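Local coordinates for protein ATP phosphoribosyltransferase (Thermotoga maritima, PDB 1O63) that probably catalyses the first step of histidine biosynthesis, the condensation of ATP with 5-phosphoribose 1-diphosphate to give N'-(5'-phosphoribosyl)-ATP and diphosphate, at residues K104-F110 with L142-D148; D67-E71 with F110-R116. All blocks are in the same frame, centred on the assembly; numbering follows the deposited sequence. Where two conformers were deposited one is given.

Contact 1 pairs two parallel strands inside one lobe of a fold related to the periplasmic binding proteins; contact 2 reaches from that lobe to helix 66-71 of the other, across the cleft. Their centres lie about 12 Å apart and Phe110 belongs to both. Strand 104-108 of contact 1 runs through a short turn into helix 111-121, whose first turn is gripped in contact 2. That helix packs back on the strand pair: Thr114 CG2 lies 3.4 Å from Thr108 CG2, and Val113 CG1 is 4.2 Å from Val147 CG1. The cleft of such two-lobed proteins commonly holds the ligand, so contact 2 probably lies close to where substrates bind.

Contact 1: residues K104-F110 with L142-D148; sequences KRIATKF and LSDLIVD
Arg105 and Asp144 meet where strand 104-108 begins, Asp144 lying just ahead of the parallel partner strand, and their side chains cross at about a right angle. The carboxylate plane is turned 65° from the guanidinium, and its OD2 lies near the guanidinium edge, in a salt bridge whose hydrogen bond, Arg105 NE to Asp144 OD2 at 3.3 Å, is weak. A bend at chi3 (-47°) carries the rest of the guanidinium over the Leu142-Ser143 backbone, with the Leu142 carbonyl oxygen beneath one face; NH2 bonds instead to Gly141 O. Asp144 OD2 also takes the backbone N-H of Arg105 on its anti lone pair, at 3.1 Å. In return Arg105 O accepts two backbone bonds: Leu145 N and Asp144 N both donate to it.

Farther along, Ala107 N binds Leu145 O at 3.0 Å, and Ser143 OG reaches the same oxygen from above its carbonyl plane. Ile106 and Val147 share the face under helix 111-121, where their CG2 methyls meet at 3.8 Å. On the other face Ala107 CB rests against Ile146 CG2 and Leu142 CD1, beside helix 136-140.

At the C-terminal end Thr108 OG1 stands anti to its backbone N (chi1 179°), which turns it to Val147 O, 2.9 Å away. The same hydroxyl accepts from Phe110 N in an ST turn, while a water joins Lys109 N to Val147 O and, weakly, to Asp148 OD1. The Phe110 ring meets that OD1 with its edge, CE1 at 3.8 Å. Polar side chains thus supplement the backbone bonds at both ends of the pairing: Asp144 ties down the entry to strand 104-108, and Thr108, donating and accepting at once, fixes the turn that leads into the next helix.

Contact 2: residues D67-E71 with F110-R116; sequences DVLLE and FPNVTQR
The first turn of helix 111-121 is met here by a glutamate from another helix, across the cleft between the lobes of this periplasmic-binding-protein-like fold. Glu71, at the end of helix 66-71, presents its carboxylate to the backbone N-H groups of Asn112 and Val113 in that turn. Glu71 OE1 takes Asn112 N on its syn lone pair, at 2.8 Å, and Val113 N binds Glu71 OE2 at 2.9 Å from the syn side, 28° out of the carboxylate plane. Both bonds are nearly straight. The side chain leaves with CG anti to the backbone N, and a bend at chi2 (63°) swings the carboxylate over Phe110 and Pro111, where OE1 touches Pro111 CD and OE2 touches Phe110 CB. A negative group fixed by two bonds at a helix N terminus is probably stabilised by the helix dipole.

Apolar contacts flank the carboxylate. Val113 CG2 packs between Glu71 and Leu70, at 4.1 Å from Leu70 CB; Leu70 and Val113 also share Phe168 of strand 161-176. The Phe110 ring turns its CE2 to Asp67 CB at 3.9 Å, its plane steeply tilted against the Asp67 carboxylate.

On the exposed side, two side chains of helix 111-121 reach the last carbonyls of helix 66-71. Arg116 NH1 donates to Leu70 O at 3.1 Å, tilted from that carbonyl plane. The Asn112 amide aims more exactly: ND2 lies 2.8 Å from Glu71 O, nearly along the C=O axis and with the oxygen in the amide plane.

Contact 1: residues K104-F110 with L142-D148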
loop_
_atom_site.group_PDB
_atom_site.type_symbol
_atom_site.label_atom_id
_atom_site.label_comp_id
_atom_site.label_asym_id
_atom_site.label_seq_id
_atom_site.Cartn_x
_atom_site.Cartn_y
_atom_site.Cartn_z
ATOM N N LYS A 104 -20.366 6.803 -12.641
ATOM C CA LYS A 104 -18.984 6.727 -13.130
ATOM C C LYS A 104 -18.146 5.760 -12.319
ATOM O O LYS A 104 -18.047 5.867 -11.094
ATOM C CB LYS A 104 -18.400 8.130 -13.174
ATOM C CG LYS A 104 -19.183 9.067 -14.107
ATOM C CD LYS A 104 -19.465 10.394 -13.398
ATOM C CE LYS A 104 -20.071 11.397 -14.370
ATOM N NZ LYS A 104 -21.500 11.040 -14.643
ATOM N N ARG A 105 -17.556 4.760 -12.981
ATOM C CA ARG A 105 -16.693 3.805 -12.279
ATOM C C ARG A 105 -15.258 4.389 -12.266
ATOM O O ARG A 105 -14.748 4.741 -13.323
ATOM C CB ARG A 105 -16.689 2.455 -13.007
ATOM C CG ARG A 105 -18.049 1.761 -13.064
ATOM C CD ARG A 105 -17.930 0.397 -13.773
ATOM N NE ARG A 105 -17.180 0.509 -15.011
ATOM C CZ ARG A 105 -16.480 -0.452 -15.605
ATOM N NH1 ARG A 105 -15.831 -0.207 -16.735
ATOM N NH2 ARG A 105 -16.447 -1.684 -15.110
ATOM N N ILE A 106 -14.749 4.695 -11.074
ATOM C CA ILE A 106 -13.430 5.313 -10.955
ATOM C C ILE A 106 -12.539 4.429 -10.064
ATOM O O ILE A 106 -12.898 4.251 -8.902
ATOM C CB ILE A 106 -13.499 6.704 -10.302
ATOM C CG1 ILE A 106 -14.623 7.545 -10.934
ATOM C CG2 ILE A 106 -12.166 7.410 -10.384
ATOM C CD1 ILE A 106 -14.788 8.934 -10.340
ATOM N N ALA A 107 -11.423 3.989 -10.626
ATOM C CA ALA A 107 -10.410 3.239 -9.874
ATOM C C ALA A 107 -9.424 4.232 -9.276
ATOM O O ALA A 107 -9.115 5.233 -9.922
ATOM C CB ALA A 107 -9.614 2.333 -10.822
ATOM N N THR A 108 -8.936 3.943 -8.059
ATOM C CA THR A 108 -7.988 4.905 -7.459
ATOM C C THR A 108 -7.362 4.294 -6.208
ATOM O O THR A 108 -7.956 3.384 -5.615
ATOM C CB THR A 108 -8.773 6.178 -7.052
ATOM O OG1 THR A 108 -7.911 7.135 -6.445
ATOM C CG2 THR A 108 -9.871 5.822 -6.043
ATOM N N LYS A 109 -6.225 4.813 -5.795
ATOM C CA LYS A 109 -5.619 4.517 -4.510
ATOM C C LYS A 109 -6.108 5.520 -3.453
ATOM O O LYS A 109 -5.773 5.408 -2.259
ATOM C CB LYS A 109 -4.089 4.658 -4.550
ATOM C CG LYS A 109 -3.419 3.812 -5.611
ATOM C CD LYS A 109 -1.939 3.643 -5.320
ATOM C CE LYS A 109 -1.143 4.794 -5.851
ATOM N NZ LYS A 109 0.325 4.510 -5.900
ATOM N N PHE A 110 -6.774 6.571 -3.927
ATOM C CA PHE A 110 -7.258 7.625 -3.007
ATOM C C PHE A 110 -8.764 7.747 -3.001
ATOM O O PHE A 110 -9.347 8.659 -3.595
ATOM C CB PHE A 110 -6.615 8.960 -3.460
ATOM C CG PHE A 110 -5.120 8.774 -3.732
ATOM C CD1 PHE A 110 -4.676 8.590 -5.015
ATOM C CD2 PHE A 110 -4.199 8.802 -2.688
ATOM C CE1 PHE A 110 -3.321 8.446 -5.297
ATOM C CE2 PHE A 110 -2.845 8.673 -2.949
ATOM C CZ PHE A 110 -2.408 8.442 -4.241
ATOM N N LEU A 142 -12.139 -2.381 -15.900
ATOM C CA LEU A 142 -12.456 -2.332 -14.453
ATOM C C LEU A 142 -13.068 -0.977 -14.114
ATOM O O LEU A 142 -13.928 -0.870 -13.258
ATOM C CB LEU A 142 -11.168 -2.538 -13.682
ATOM C CG LEU A 142 -11.136 -2.850 -12.223
ATOM C CD1 LEU A 142 -10.436 -1.780 -11.408
ATOM C CD2 LEU A 142 -12.491 -3.219 -11.640
ATOM N N SER A 143 -12.628 0.073 -14.831
ATOM C CA SER A 143 -13.203 1.381 -14.549
ATOM C C SER A 143 -13.322 2.202 -15.828
ATOM O O SER A 143 -12.708 1.854 -16.843
ATOM C CB SER A 143 -12.355 2.149 -13.512
ATOM O OG SER A 143 -11.161 2.668 -14.071
ATOM N N ASP A 144 -14.103 3.268 -15.717
ATOM C CA ASP A 144 -14.244 4.201 -16.824
ATOM C C ASP A 144 -13.103 5.208 -16.753
ATOM O O ASP A 144 -12.550 5.677 -17.742
ATOM C CB ASP A 144 -15.610 4.890 -16.706
ATOM C CG ASP A 144 -16.771 3.915 -16.889
ATOM O OD1 ASP A 144 -16.923 3.424 -18.016
ATOM O OD2 ASP A 144 -17.542 3.671 -15.936
ATOM N N LEU A 145 -12.782 5.610 -15.514
ATOM C CA LEU A 145 -11.878 6.681 -15.226
ATOM C C LEU A 145 -10.965 6.306 -14.034
ATOM O O LEU A 145 -11.238 5.368 -13.317
ATOM C CB LEU A 145 -12.616 7.970 -14.774
ATOM C CG LEU A 145 -13.685 8.549 -15.694
ATOM C CD1 LEU A 145 -14.597 9.534 -14.957
ATOM C CD2 LEU A 145 -13.090 9.222 -16.916
ATOM N N ILE A 146 -9.880 7.063 -13.904
ATOM C CA ILE A 146 -9.044 6.893 -12.715
ATOM C C ILE A 146 -8.782 8.255 -12.073
ATOM O O ILE A 146 -8.960 9.275 -12.743
ATOM C CB ILE A 146 -7.684 6.243 -12.993
ATOM C CG1 ILE A 146 -6.859 7.157 -13.889
ATOM C CG2 ILE A 146 -7.871 4.820 -13.561
ATOM C CD1 ILE A 146 -5.460 6.694 -14.210
ATOM N N VAL A 147 -8.451 8.220 -10.790
ATOM C CA VAL A 147 -7.962 9.437 -10.106
ATOM C C VAL A 147 -6.583 9.021 -9.580
ATOM O O VAL A 147 -6.514 8.063 -8.812
ATOM C CB VAL A 147 -8.866 9.926 -8.985
ATOM C CG1 VAL A 147 -8.131 10.903 -8.079
ATOM C CG2 VAL A 147 -10.148 10.544 -9.512
ATOM N N ASP A 148 -5.526 9.614 -10.114
ATOM C CA ASP A 148 -4.179 9.145 -9.728
ATOM C C ASP A 148 -3.156 10.258 -9.856
ATOM O O ASP A 148 -3.428 11.326 -10.418
ATOM C CB ASP A 148 -3.760 7.956 -10.599
ATOM C CG ASP A 148 -2.681 7.092 -9.995
ATOM O OD1 ASP A 148 -2.320 7.291 -8.810
ATOM O OD2 ASP A 148 -2.166 6.196 -10.695
HETATM O O HOH W 1 -4.761 6.135 -7.720
#

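Contact 2: residues D67-E71 with F110-R116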
loop_
_atom_site.group_PDB
_atom_site.type_symbol
_atom_site.label_atom_id
_atom_site.label_comp_id
_atom_site.label_asym_id
_atom_site.label_seq_id
_atom_site.Cartn_x
_atom_site.Cartn_y
_atom_site.Cartn_z
ATOM N N ASP A 67 -1.219 14.400 -1.082
ATOM C CA ASP A 67 -2.065 13.225 -1.267
ATOM C C ASP A 67 -2.379 12.599 0.086
ATOM O O ASP A 67 -3.554 12.354 0.386
ATOM C CB ASP A 67 -1.412 12.223 -2.222
ATOM C CG ASP A 67 0.026 11.905 -1.888
ATOM O OD1 ASP A 67 0.422 10.722 -2.012
ATOM O OD2 ASP A 67 0.804 12.798 -1.486
ATOM N N VAL A 68 -1.363 12.345 0.903
ATOM C CA VAL A 68 -1.566 11.769 2.239
ATOM C C VAL A 68 -2.483 12.659 3.058
ATOM O O VAL A 68 -3.448 12.218 3.666
ATOM C CB VAL A 68 -0.234 11.568 2.973
ATOM C CG1 VAL A 68 -0.387 11.160 4.430
ATOM C CG2 VAL A 68 0.639 10.533 2.241
ATOM N N LEU A 69 -2.150 13.961 3.118
ATOM C CA LEU A 69 -2.888 14.918 3.912
ATOM C C LEU A 69 -4.357 15.001 3.562
ATOM O O LEU A 69 -5.210 15.126 4.459
ATOM C CB LEU A 69 -2.251 16.319 3.802
ATOM C CG LEU A 69 -1.681 16.901 5.095
ATOM C CD1 LEU A 69 -0.850 15.873 5.827
ATOM C CD2 LEU A 69 -0.861 18.160 4.842
ATOM N N LEU A 70 -4.653 15.017 2.255
ATOM C CA LEU A 70 -6.061 15.147 1.848
ATOM C C LEU A 70 -6.769 13.804 1.891
ATOM O O LEU A 70 -7.991 13.784 1.970
ATOM C CB LEU A 70 -6.184 15.790 0.485
ATOM C CG LEU A 70 -6.465 17.257 0.313
ATOM C CD1 LEU A 70 -6.431 18.097 1.579
ATOM C CD2 LEU A 70 -5.548 17.875 -0.745
ATOM N N GLU A 71 -6.049 12.684 1.735
ATOM C CA GLU A 71 -6.736 11.398 1.745
ATOM C C GLU A 71 -7.150 10.984 3.155
ATOM O O GLU A 71 -8.116 10.250 3.340
ATOM C CB GLU A 71 -5.849 10.319 1.099
ATOM C CG GLU A 71 -6.454 8.939 1.118
ATOM C CD GLU A 71 -7.750 8.860 0.318
ATOM O OE1 GLU A 71 -8.567 7.975 0.567
ATOM O OE2 GLU A 71 -7.955 9.718 -0.580
ATOM N N PHE A 110 -6.774 6.571 -3.927
ATOM C CA PHE A 110 -7.258 7.625 -3.007
ATOM C C PHE A 110 -8.764 7.747 -3.001
ATOM O O PHE A 110 -9.347 8.659 -3.595
ATOM C CB PHE A 110 -6.615 8.960 -3.460
ATOM C CG PHE A 110 -5.120 8.774 -3.732
ATOM C CD1 PHE A 110 -4.676 8.590 -5.015
ATOM C CD2 PHE A 110 -4.199 8.802 -2.688
ATOM C CE1 PHE A 110 -3.321 8.446 -5.297
ATOM C CE2 PHE A 110 -2.845 8.673 -2.949
ATOM C CZ PHE A 110 -2.408 8.442 -4.241
ATOM N N PRO A 111 -9.467 6.820 -2.326
ATOM C CA PRO A 111 -10.910 6.832 -2.302
ATOM C C PRO A 111 -11.534 8.039 -1.657
ATOM O O PRO A 111 -12.575 8.492 -2.193
ATOM C CB PRO A 111 -11.297 5.509 -1.624
ATOM C CG PRO A 111 -10.085 5.118 -0.845
ATOM C CD PRO A 111 -8.914 5.685 -1.580
ATOM N N ASN A 112 -10.990 8.667 -0.626
ATOM C CA ASN A 112 -11.631 9.848 -0.039
ATOM C C ASN A 112 -11.466 11.062 -0.944
ATOM O O ASN A 112 -12.386 11.847 -1.134
ATOM C CB ASN A 112 -11.102 10.147 1.367
ATOM C CG ASN A 112 -11.418 9.017 2.334
ATOM O OD1 ASN A 112 -12.454 8.375 2.217
ATOM N ND2 ASN A 112 -10.488 8.735 3.252
ATOM N N VAL A 113 -10.216 11.254 -1.437
ATOM C CA VAL A 113 -9.970 12.303 -2.428
ATOM C C VAL A 113 -10.953 12.162 -3.605
ATOM O O VAL A 113 -11.564 13.121 -4.036
ATOM C CB VAL A 113 -8.529 12.177 -2.969
ATOM C CG1 VAL A 113 -8.376 12.851 -4.317
ATOM C CG2 VAL A 113 -7.581 12.796 -1.930
ATOM N N THR A 114 -11.092 10.948 -4.138
ATOM C CA THR A 114 -11.982 10.723 -5.289
ATOM C C THR A 114 -13.431 10.996 -4.893
ATOM O O THR A 114 -14.157 11.700 -5.613
ATOM C CB THR A 114 -11.869 9.365 -5.953
ATOM O OG1 THR A 114 -12.987 9.205 -6.894
ATOM C CG2 THR A 114 -11.996 8.203 -5.001
ATOM N N GLN A 115 -13.848 10.532 -3.713
ATOM C CA GLN A 115 -15.229 10.801 -3.279
ATOM C C GLN A 115 -15.461 12.300 -3.160
ATOM O O GLN A 115 -16.499 12.808 -3.610
ATOM C CB GLN A 115 -15.516 10.095 -1.959
ATOM C CG GLN A 115 -16.813 10.559 -1.275
ATOM C CD GLN A 115 -18.032 10.064 -2.025
ATOM O OE1 GLN A 115 -17.939 9.103 -2.795
ATOM N NE2 GLN A 115 -19.180 10.696 -1.819
ATOM N N ARG A 116 -14.485 13.039 -2.613
ATOM C CA ARG A 116 -14.624 14.494 -2.489
ATOM C C ARG A 116 -14.750 15.149 -3.861
ATOM O O ARG A 116 -15.463 16.143 -4.054
ATOM C CB ARG A 116 -13.431 15.074 -1.733
ATOM C CG ARG A 116 -13.592 16.490 -1.231
ATOM C CD ARG A 116 -12.435 16.913 -0.316
ATOM N NE ARG A 116 -12.378 16.045 0.844
ATOM C CZ ARG A 116 -11.406 15.202 1.169
ATOM N NH1 ARG A 116 -10.312 15.122 0.421
ATOM N NH2 ARG A 116 -11.548 14.465 2.266
#